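Local coordinates for protein PelA (Pseudomonas aeruginosa, PDB 5TCB) that probably cleaves glycosidic bonds through this glycoside hydrolase domain, one part of a longer protein that is also predicted to have deacetylase activity, at residues Thr67-Glu76 and Tyr129-Ser139; Phe173-Pro181 and Trp216-Leu224. One frame throughout, in Å; residues are numbered along the deposited sequence.

Contact 1 (Thr67-Glu76 and Tyr129-Ser139)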
loop_
_atom_site.group_PDB
_atom_site.type_symbol
_atom_site.label_atom_id
_atom_site.label_comp_id
_atom_site.label_asym_id
_atom_site.label_seq_id
_atom_site.Cartn_x
_atom_site.Cartn_y
_atom_site.Cartn_z
ATOM N N THR A 67 11.815 -2.813 -9.998
ATOM C CA THR A 67 11.583 -3.670 -8.840
ATOM C C THR A 67 10.080 -3.819 -8.659
ATOM O O THR A 67 9.418 -2.855 -8.244
ATOM C CB THR A 67 12.234 -3.074 -7.583
ATOM O OG1 THR A 67 13.645 -2.966 -7.771
ATOM C CG2 THR A 67 12.051 -3.947 -6.369
ATOM N N PRO A 68 9.498 -4.961 -9.006
ATOM C CA PRO A 68 8.041 -5.094 -8.959
ATOM C C PRO A 68 7.542 -5.611 -7.625
ATOM O O PRO A 68 8.067 -6.576 -7.069
ATOM C CB PRO A 68 7.757 -6.084 -10.089
ATOM C CG PRO A 68 8.940 -6.987 -10.083
ATOM C CD PRO A 68 10.120 -6.074 -9.746
ATOM N N PHE A 69 6.511 -4.934 -7.136
ATOM C CA PHE A 69 5.821 -5.255 -5.883
ATOM C C PHE A 69 4.388 -5.666 -6.185
ATOM O O PHE A 69 3.731 -5.062 -7.036
ATOM C CB PHE A 69 5.757 -4.046 -4.943
ATOM C CG PHE A 69 7.079 -3.619 -4.384
ATOM C CD1 PHE A 69 7.991 -2.967 -5.179
ATOM C CD2 PHE A 69 7.410 -3.864 -3.050
ATOM C CE1 PHE A 69 9.224 -2.568 -4.652
ATOM C CE2 PHE A 69 8.586 -3.470 -2.523
ATOM C CZ PHE A 69 9.522 -2.823 -3.322
ATOM N N ALA A 70 3.887 -6.667 -5.458
ATOM C CA ALA A 70 2.493 -7.079 -5.558
ATOM C C ALA A 70 1.674 -6.485 -4.409
ATOM O O ALA A 70 2.099 -6.516 -3.241
ATOM C CB ALA A 70 2.372 -8.599 -5.542
ATOM N N TYR A 71 0.513 -5.932 -4.766
ATOM C CA TYR A 71 -0.461 -5.460 -3.784
ATOM C C TYR A 71 -0.931 -6.589 -2.885
ATOM O O TYR A 71 -1.318 -7.662 -3.349
ATOM C CB TYR A 71 -1.635 -4.822 -4.511
ATOM C CG TYR A 71 -2.701 -4.291 -3.594
ATOM C CD1 TYR A 71 -3.771 -5.087 -3.235
ATOM C CD2 TYR A 71 -2.624 -3.023 -3.087
ATOM C CE1 TYR A 71 -4.754 -4.615 -2.375
ATOM C CE2 TYR A 71 -3.622 -2.537 -2.228
ATOM C CZ TYR A 71 -4.663 -3.352 -1.890
ATOM O OH TYR A 71 -5.661 -2.925 -1.026
ATOM N N LEU A 72 -0.981 -6.308 -1.583
ATOM C CA LEU A 72 -1.571 -7.262 -0.645
ATOM C C LEU A 72 -2.261 -6.491 0.470
ATOM O O LEU A 72 -1.603 -5.826 1.287
ATOM C CB LEU A 72 -0.518 -8.192 -0.051
ATOM C CG LEU A 72 -1.054 -9.296 0.874
ATOM C CD1 LEU A 72 -1.954 -10.269 0.137
ATOM C CD2 LEU A 72 0.057 -10.057 1.552
ATOM N N SER A 73 -3.584 -6.646 0.563
ATOM C CA SER A 73 -4.367 -6.016 1.621
ATOM C C SER A 73 -4.357 -6.910 2.866
ATOM O O SER A 73 -4.829 -8.047 2.841
ATOM C CB SER A 73 -5.776 -5.738 1.120
ATOM O OG SER A 73 -6.604 -5.277 2.195
ATOM N N VAL A 74 -3.740 -6.402 3.933
ATOM C CA VAL A 74 -3.500 -7.168 5.155
ATOM C C VAL A 74 -4.660 -7.054 6.127
ATOM O O VAL A 74 -4.985 -8.022 6.818
ATOM C CB VAL A 74 -2.182 -6.702 5.812
ATOM C CG1 VAL A 74 -1.942 -7.378 7.162
ATOM C CG2 VAL A 74 -1.022 -6.972 4.908
ATOM N N GLY A 75 -5.328 -5.913 6.174
ATOM C CA GLY A 75 -6.386 -5.703 7.151
ATOM C C GLY A 75 -7.801 -5.979 6.683
ATOM O O GLY A 75 -8.728 -6.054 7.503
ATOM N N GLU A 76 -7.990 -6.122 5.375
ATOM C CA GLU A 76 -9.310 -6.229 4.776
ATOM C C GLU A 76 -9.278 -7.254 3.661
ATOM O O GLU A 76 -8.267 -7.398 2.970
ATOM C CB GLU A 76 -9.766 -4.878 4.180
ATOM C CG GLU A 76 -9.938 -3.793 5.208
ATOM C CD GLU A 76 -10.409 -2.472 4.638
ATOM O OE1 GLU A 76 -10.735 -2.389 3.423
ATOM O OE2 GLU A 76 -10.440 -1.506 5.429
ATOM N N TYR A 129 7.778 -11.688 -7.775
ATOM C CA TYR A 129 7.738 -10.350 -7.208
ATOM C C TYR A 129 8.916 -10.132 -6.270
ATOM O O TYR A 129 9.336 -11.019 -5.530
ATOM C CB TYR A 129 6.394 -10.092 -6.487
ATOM C CG TYR A 129 5.301 -9.911 -7.492
ATOM C CD1 TYR A 129 5.120 -8.685 -8.122
ATOM C CD2 TYR A 129 4.485 -10.972 -7.867
ATOM C CE1 TYR A 129 4.146 -8.520 -9.082
ATOM C CE2 TYR A 129 3.525 -10.818 -8.834
ATOM C CZ TYR A 129 3.351 -9.589 -9.442
ATOM O OH TYR A 129 2.394 -9.418 -10.437
ATOM N N ALA A 130 9.461 -8.922 -6.301
ATOM C CA ALA A 130 10.551 -8.544 -5.412
ATOM C C ALA A 130 10.078 -8.075 -4.052
ATOM O O ALA A 130 10.899 -7.885 -3.146
ATOM C CB ALA A 130 11.376 -7.449 -6.065
ATOM N N GLY A 131 8.784 -7.856 -3.898
ATOM C CA GLY A 131 8.262 -7.353 -2.647
ATOM C C GLY A 131 6.753 -7.304 -2.684
ATOM O O GLY A 131 6.106 -7.632 -3.690
ATOM N N LEU A 132 6.206 -6.869 -1.537
ATOM C CA LEU A 132 4.781 -6.714 -1.338
ATOM C C LEU A 132 4.489 -5.296 -0.883
ATOM O O LEU A 132 5.233 -4.738 -0.074
ATOM C CB LEU A 132 4.264 -7.642 -0.260
ATOM C CG LEU A 132 4.524 -9.134 -0.453
ATOM C CD1 LEU A 132 4.135 -9.939 0.797
ATOM C CD2 LEU A 132 3.803 -9.649 -1.659
ATOM N N PHE A 133 3.412 -4.728 -1.416
ATOM C CA PHE A 133 2.875 -3.469 -0.922
ATOM C C PHE A 133 1.752 -3.824 0.035
ATOM O O PHE A 133 0.729 -4.375 -0.381
ATOM C CB PHE A 133 2.386 -2.563 -2.040
ATOM C CG PHE A 133 1.860 -1.237 -1.529
ATOM C CD1 PHE A 133 2.729 -0.289 -1.049
ATOM C CD2 PHE A 133 0.516 -0.954 -1.521
ATOM C CE1 PHE A 133 2.275 0.919 -0.571
ATOM C CE2 PHE A 133 0.053 0.267 -1.017
ATOM C CZ PHE A 133 0.952 1.194 -0.569
ATOM N N LEU A 134 1.966 -3.553 1.299
ATOM C CA LEU A 134 1.055 -3.984 2.364
ATOM C C LEU A 134 0.063 -2.879 2.701
ATOM O O LEU A 134 0.420 -1.859 3.308
ATOM C CB LEU A 134 1.848 -4.419 3.594
ATOM C CG LEU A 134 2.892 -5.515 3.336
ATOM C CD1 LEU A 134 3.605 -5.849 4.649
ATOM C CD2 LEU A 134 2.257 -6.759 2.732
ATOM N N ASP A 135 -1.195 -3.099 2.331
ATOM C CA ASP A 135 -2.252 -2.128 2.524
ATOM C C ASP A 135 -3.093 -2.492 3.747
ATOM O O ASP A 135 -2.950 -3.561 4.362
ATOM C CB ASP A 135 -3.117 -2.070 1.258
ATOM C CG ASP A 135 -3.950 -0.811 1.131
ATOM O OD1 ASP A 135 -3.702 0.200 1.825
ATOM O OD2 ASP A 135 -4.877 -0.834 0.288
ATOM N N THR A 136 -3.989 -1.568 4.067
ATOM C CA THR A 136 -4.974 -1.633 5.164
ATOM C C THR A 136 -4.337 -2.045 6.494
ATOM O O THR A 136 -4.896 -2.813 7.278
ATOM C CB THR A 136 -6.197 -2.486 4.782
ATOM O OG1 THR A 136 -5.830 -3.809 4.399
ATOM C CG2 THR A 136 -6.949 -1.812 3.647
ATOM N N LEU A 137 -3.196 -1.430 6.797
ATOM C CA LEU A 137 -2.501 -1.631 8.060
ATOM C C LEU A 137 -3.126 -0.847 9.195
ATOM O O LEU A 137 -2.707 -1.025 10.350
ATOM C CB LEU A 137 -1.021 -1.232 7.933
ATOM C CG LEU A 137 -0.271 -2.019 6.864
ATOM C CD1 LEU A 137 1.205 -1.585 6.866
ATOM C CD2 LEU A 137 -0.367 -3.533 7.064
ATOM N N ASP A 138 -4.092 0.028 8.918
ATOM C CA ASP A 138 -4.764 0.793 9.969
ATOM C C ASP A 138 -6.262 0.518 10.016
ATOM O O ASP A 138 -6.987 1.219 10.734
ATOM C CB ASP A 138 -4.485 2.301 9.816
ATOM C CG ASP A 138 -4.921 2.868 8.485
ATOM O OD1 ASP A 138 -5.460 2.136 7.639
ATOM O OD2 ASP A 138 -4.718 4.079 8.281
ATOM N N SER A 139 -6.747 -0.493 9.278
ATOM C CA SER A 139 -8.167 -0.790 9.290
ATOM C C SER A 139 -8.622 -1.310 10.636
ATOM O O SER A 139 -9.819 -1.208 10.945
ATOM C CB SER A 139 -8.508 -1.787 8.188
ATOM O OG SER A 139 -8.358 -1.129 6.934
#

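Contact 2 (Phe173-Pro181 and Trp216-Leu224)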
loop_
_atom_site.group_PDB
_atom_site.type_symbol
_atom_site.label_atom_id
_atom_site.label_comp_id
_atom_site.label_asym_id
_atom_site.label_seq_id
_atom_site.Cartn_x
_atom_site.Cartn_y
_atom_site.Cartn_z
ATOM N N PHE A 173 5.350 -0.741 3.227
ATOM C CA PHE A 173 4.167 -0.534 4.060
ATOM C C PHE A 173 3.362 0.662 3.545
ATOM O O PHE A 173 3.941 1.704 3.218
ATOM C CB PHE A 173 4.547 -0.208 5.503
ATOM C CG PHE A 173 4.964 -1.366 6.369
ATOM C CD1 PHE A 173 5.525 -2.513 5.857
ATOM C CD2 PHE A 173 4.798 -1.267 7.745
ATOM C CE1 PHE A 173 5.924 -3.544 6.714
ATOM C CE2 PHE A 173 5.200 -2.268 8.581
ATOM C CZ PHE A 173 5.765 -3.406 8.072
ATOM N N ASN A 174 2.039 0.536 3.525
ATOM C CA ASN A 174 1.139 1.702 3.473
ATOM C C ASN A 174 0.865 2.131 4.907
ATOM O O ASN A 174 0.112 1.480 5.631
ATOM C CB ASN A 174 -0.147 1.403 2.721
ATOM C CG ASN A 174 -0.910 2.674 2.355
ATOM O OD1 ASN A 174 -0.413 3.780 2.612
ATOM N ND2 ASN A 174 -2.080 2.540 1.751
ATOM N N ARG A 175 1.506 3.221 5.341
ATOM C CA ARG A 175 1.402 3.678 6.744
ATOM C C ARG A 175 1.841 2.526 7.650
ATOM O O ARG A 175 2.922 1.962 7.453
ATOM C CB ARG A 175 0.020 4.223 7.039
ATOM C CG ARG A 175 -0.378 5.420 6.254
ATOM C CD ARG A 175 -1.730 5.895 6.659
ATOM N NE ARG A 175 -2.148 7.093 5.930
ATOM C CZ ARG A 175 -2.782 8.111 6.484
ATOM N NH1 ARG A 175 -3.103 8.106 7.778
ATOM N NH2 ARG A 175 -3.114 9.145 5.722
ATOM N N GLY A 176 1.076 2.158 8.661
ATOM C CA GLY A 176 1.582 1.247 9.677
ATOM C C GLY A 176 2.204 1.909 10.880
ATOM O O GLY A 176 2.966 1.267 11.610
ATOM N N PHE A 177 1.848 3.162 11.150
ATOM C CA PHE A 177 2.524 3.928 12.184
ATOM C C PHE A 177 2.392 3.275 13.547
ATOM O O PHE A 177 3.274 3.436 14.403
ATOM C CB PHE A 177 1.960 5.347 12.228
ATOM C CG PHE A 177 2.045 6.080 10.914
ATOM C CD1 PHE A 177 3.229 6.154 10.236
ATOM C CD2 PHE A 177 0.932 6.686 10.370
ATOM C CE1 PHE A 177 3.300 6.800 8.996
ATOM C CE2 PHE A 177 0.998 7.351 9.157
ATOM C CZ PHE A 177 2.158 7.416 8.485
ATOM N N GLU A 178 1.277 2.584 13.797
ATOM C CA GLU A 178 1.045 1.998 15.107
ATOM C C GLU A 178 1.889 0.752 15.357
ATOM O O GLU A 178 2.044 0.348 16.511
ATOM C CB GLU A 178 -0.436 1.635 15.259
ATOM C CG GLU A 178 -1.391 2.815 15.229
ATOM C CD GLU A 178 -1.693 3.347 13.820
ATOM O OE1 GLU A 178 -1.331 2.706 12.790
ATOM O OE2 GLU A 178 -2.280 4.457 13.775
ATOM N N VAL A 179 2.408 0.133 14.303
ATOM C CA VAL A 179 3.212 -1.078 14.432
ATOM C C VAL A 179 4.673 -0.855 14.067
ATOM O O VAL A 179 5.531 -1.591 14.575
ATOM C CB VAL A 179 2.626 -2.255 13.620
ATOM C CG1 VAL A 179 1.280 -2.726 14.220
ATOM C CG2 VAL A 179 2.451 -1.935 12.155
ATOM N N LEU A 180 4.992 0.143 13.250
ATOM C CA LEU A 180 6.381 0.336 12.826
ATOM C C LEU A 180 7.375 0.444 13.973
ATOM O O LEU A 180 8.466 -0.139 13.853
ATOM C CB LEU A 180 6.484 1.571 11.920
ATOM C CG LEU A 180 6.060 1.299 10.483
ATOM C CD1 LEU A 180 5.617 2.574 9.765
ATOM C CD2 LEU A 180 7.195 0.615 9.709
ATOM N N PRO A 181 7.102 1.135 15.082
ATOM C CA PRO A 181 8.130 1.228 16.122
ATOM C C PRO A 181 8.508 -0.117 16.712
ATOM O O PRO A 181 9.622 -0.247 17.246
ATOM C CB PRO A 181 7.487 2.155 17.163
ATOM C CG PRO A 181 6.504 2.971 16.388
ATOM C CD PRO A 181 5.947 1.996 15.382
ATOM N N TRP A 216 -1.315 15.879 11.929
ATOM C CA TRP A 216 -1.268 14.566 12.574
ATOM C C TRP A 216 -0.157 13.701 11.991
ATOM O O TRP A 216 0.514 12.957 12.719
ATOM C CB TRP A 216 -2.611 13.858 12.434
ATOM C CG TRP A 216 -2.647 12.508 13.126
ATOM C CD1 TRP A 216 -2.969 12.266 14.433
ATOM C CD2 TRP A 216 -2.348 11.224 12.546
ATOM N NE1 TRP A 216 -2.891 10.924 14.702
ATOM C CE2 TRP A 216 -2.512 10.261 13.563
ATOM C CE3 TRP A 216 -1.956 10.802 11.276
ATOM C CZ2 TRP A 216 -2.299 8.906 13.350
ATOM C CZ3 TRP A 216 -1.748 9.447 11.063
ATOM C CH2 TRP A 216 -1.923 8.516 12.097
ATOM N N LEU A 217 0.034 13.764 10.672
ATOM C CA LEU A 217 1.090 12.982 10.046
ATOM C C LEU A 217 2.472 13.433 10.487
ATOM O O LEU A 217 3.379 12.605 10.597
ATOM C CB LEU A 217 0.981 13.099 8.533
ATOM C CG LEU A 217 -0.160 12.301 7.925
ATOM C CD1 LEU A 217 -0.394 12.777 6.507
ATOM C CD2 LEU A 217 0.153 10.807 7.931
ATOM N N LYS A 218 2.647 14.732 10.743
ATOM C CA LYS A 218 3.984 15.289 10.934
ATOM C C LYS A 218 4.787 14.495 11.958
ATOM O O LYS A 218 5.949 14.151 11.720
ATOM C CB LYS A 218 3.891 16.758 11.359
ATOM C CG LYS A 218 5.262 17.404 11.511
ATOM C CD LYS A 218 5.199 18.914 11.422
ATOM C CE LYS A 218 6.589 19.508 11.239
ATOM N NZ LYS A 218 7.564 18.998 12.243
ATOM N N GLY A 219 4.198 14.223 13.122
ATOM C CA GLY A 219 4.944 13.538 14.161
ATOM C C GLY A 219 5.420 12.171 13.723
ATOM O O GLY A 219 6.553 11.772 14.015
ATOM N N HIS A 220 4.559 11.433 13.023
ATOM C CA HIS A 220 4.921 10.098 12.561
ATOM C C HIS A 220 5.956 10.178 11.452
ATOM O O HIS A 220 6.916 9.399 11.427
ATOM C CB HIS A 220 3.676 9.353 12.083
ATOM C CG HIS A 220 2.712 9.049 13.185
ATOM N ND1 HIS A 220 2.997 8.140 14.181
ATOM C CD2 HIS A 220 1.473 9.527 13.451
ATOM C CE1 HIS A 220 1.977 8.076 15.019
ATOM N NE2 HIS A 220 1.036 8.905 14.597
ATOM N N LEU A 221 5.796 11.130 10.541
ATOM C CA LEU A 221 6.733 11.218 9.433
ATOM C C LEU A 221 8.077 11.738 9.906
ATOM O O LEU A 221 9.117 11.265 9.440
ATOM C CB LEU A 221 6.155 12.088 8.325
ATOM C CG LEU A 221 4.944 11.452 7.630
ATOM C CD1 LEU A 221 4.490 12.336 6.500
ATOM C CD2 LEU A 221 5.228 10.043 7.079
ATOM N N ASP A 222 8.078 12.685 10.855
ATOM C CA ASP A 222 9.336 13.129 11.447
ATOM C C ASP A 222 10.100 11.950 12.039
ATOM O O ASP A 222 11.325 11.854 11.896
ATOM C CB ASP A 222 9.079 14.183 12.528
ATOM C CG ASP A 222 8.811 15.566 11.957
ATOM O OD1 ASP A 222 8.958 15.767 10.731
ATOM O OD2 ASP A 222 8.471 16.467 12.750
ATOM N N ALA A 223 9.392 11.047 12.714
ATOM C CA ALA A 223 10.043 9.885 13.312
ATOM C C ALA A 223 10.690 9.015 12.239
ATOM O O ALA A 223 11.868 8.656 12.337
ATOM C CB ALA A 223 9.023 9.079 14.118
ATOM N N LEU A 224 9.933 8.681 11.197
ATOM C CA LEU A 224 10.489 7.866 10.124
ATOM C C LEU A 224 11.670 8.562 9.460
ATOM O O LEU A 224 12.679 7.920 9.141
ATOM C CB LEU A 224 9.405 7.546 9.097
ATOM C CG LEU A 224 8.257 6.675 9.616
ATOM C CD1 LEU A 224 7.234 6.509 8.530
ATOM C CD2 LEU A 224 8.742 5.314 10.124
#

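Contact 1 (Thr67-Glu76 and Tyr129-Ser139)
Ala70 bonds to the residues flanking its partner Leu132: its N donates to Gly131 O (3.0 Å) and its O accepts from Phe133 N (2.9 Å). Leu72 repeats the pattern with Phe133 O and Asp135 N, and Val74 N closes the ladder on Asp135 O. This is the bonding pattern of parallel strands, here twisted by 39° between neighbours 67-73 and 131-135 of an eight-stranded parallel sheet whose order, with helices between most strands, fits a (beta/alpha)8 barrel.

Apolar contacts line one face. Ala70 CB sits over the centre of the Tyr129 ring, 3.7 Å from its centroid, a CH-pi contact, while Leu72 CD2 lies 4.1 Å from Leu134 CD2, under helices 111-126 and 145-165.

Polar side chains gather toward the C-terminal ends. Tyr71 OH donates to the anti lone pair of Asp135 OD2 (2.6 Å), ring and carboxylate planes 70° apart. Thr136 OG1, placed by chi1 of 57° between backbone N and carbonyl carbon, accepts Gly75 N (2.8 Å). Ser139 OG reaches Glu76 OE2 (2.6 Å) from above the carboxylate plane.

Since Asp135 OD1 in turn accepts from Thr136 N and Asn174 ND2, three donors hold this carboxylate, which should fix its rotation.

Contact 2 (Phe173-Pro181 and Trp216-Leu224)
Phe177 and His220 bring the turn after strand 170-174, held by Gly176 O accepting Val179 N and Leu180 N, up to helix 211-226, their CA atoms 6.6 Å apart, and the backbones diverge to 9.0 Å between the CA atoms of Leu180 and Leu224. A loop at the C-terminal end of a parallel-sheet strand thus packs on the helix that lies in the chain between strands 187-192 and 231-236.

Phe177 carries most of the contact. With CG anti to the carbonyl carbon (chi1 -57°), the ring is set against the helix. There it lies nearly parallel to the His220 ring, planes 13° apart, but slid so far that the rings barely overlap. What meets instead is each CB and the other's face: His220 CB is 3.9 Å from the Phe177 centroid, and Phe177 CB sits likewise over the imidazole. Arg175 CB covers the opposite face of Phe177. At the edge, Leu224 CD1 touches Phe177 CE1 (4.0 Å). Trp216 CH2 approaches Phe177 CD2 obliquely (3.8 Å), the rings inclined at 64°.

Arg175, extended from CG to NE, brings NH1 to 3.8 Å from Trp216 CZ3, while its NH2 bonds to Glu193 O.

The join therefore rests on shape and dispersion within an aromatic cluster.

Contact 1 lies in the core, its centre about 5 Å from that of the chain, whereas contact 2 lies about 14 Å out and is only partly buried. Both draw on the same parallel sheet, since strands 131-135 and 170-174 are neighbours in it, but contact 1 joins strand to strand and contact 2 joins the segment following a strand to an outer helix. The chemistry follows: directional backbone and carboxylate bonds in the first, face and rim contacts of aromatic and aliphatic groups in the second. They meet at Asn174, the shared residue, whose N bonds to Leu134 O and whose ND2 also reaches Glu193 OE2.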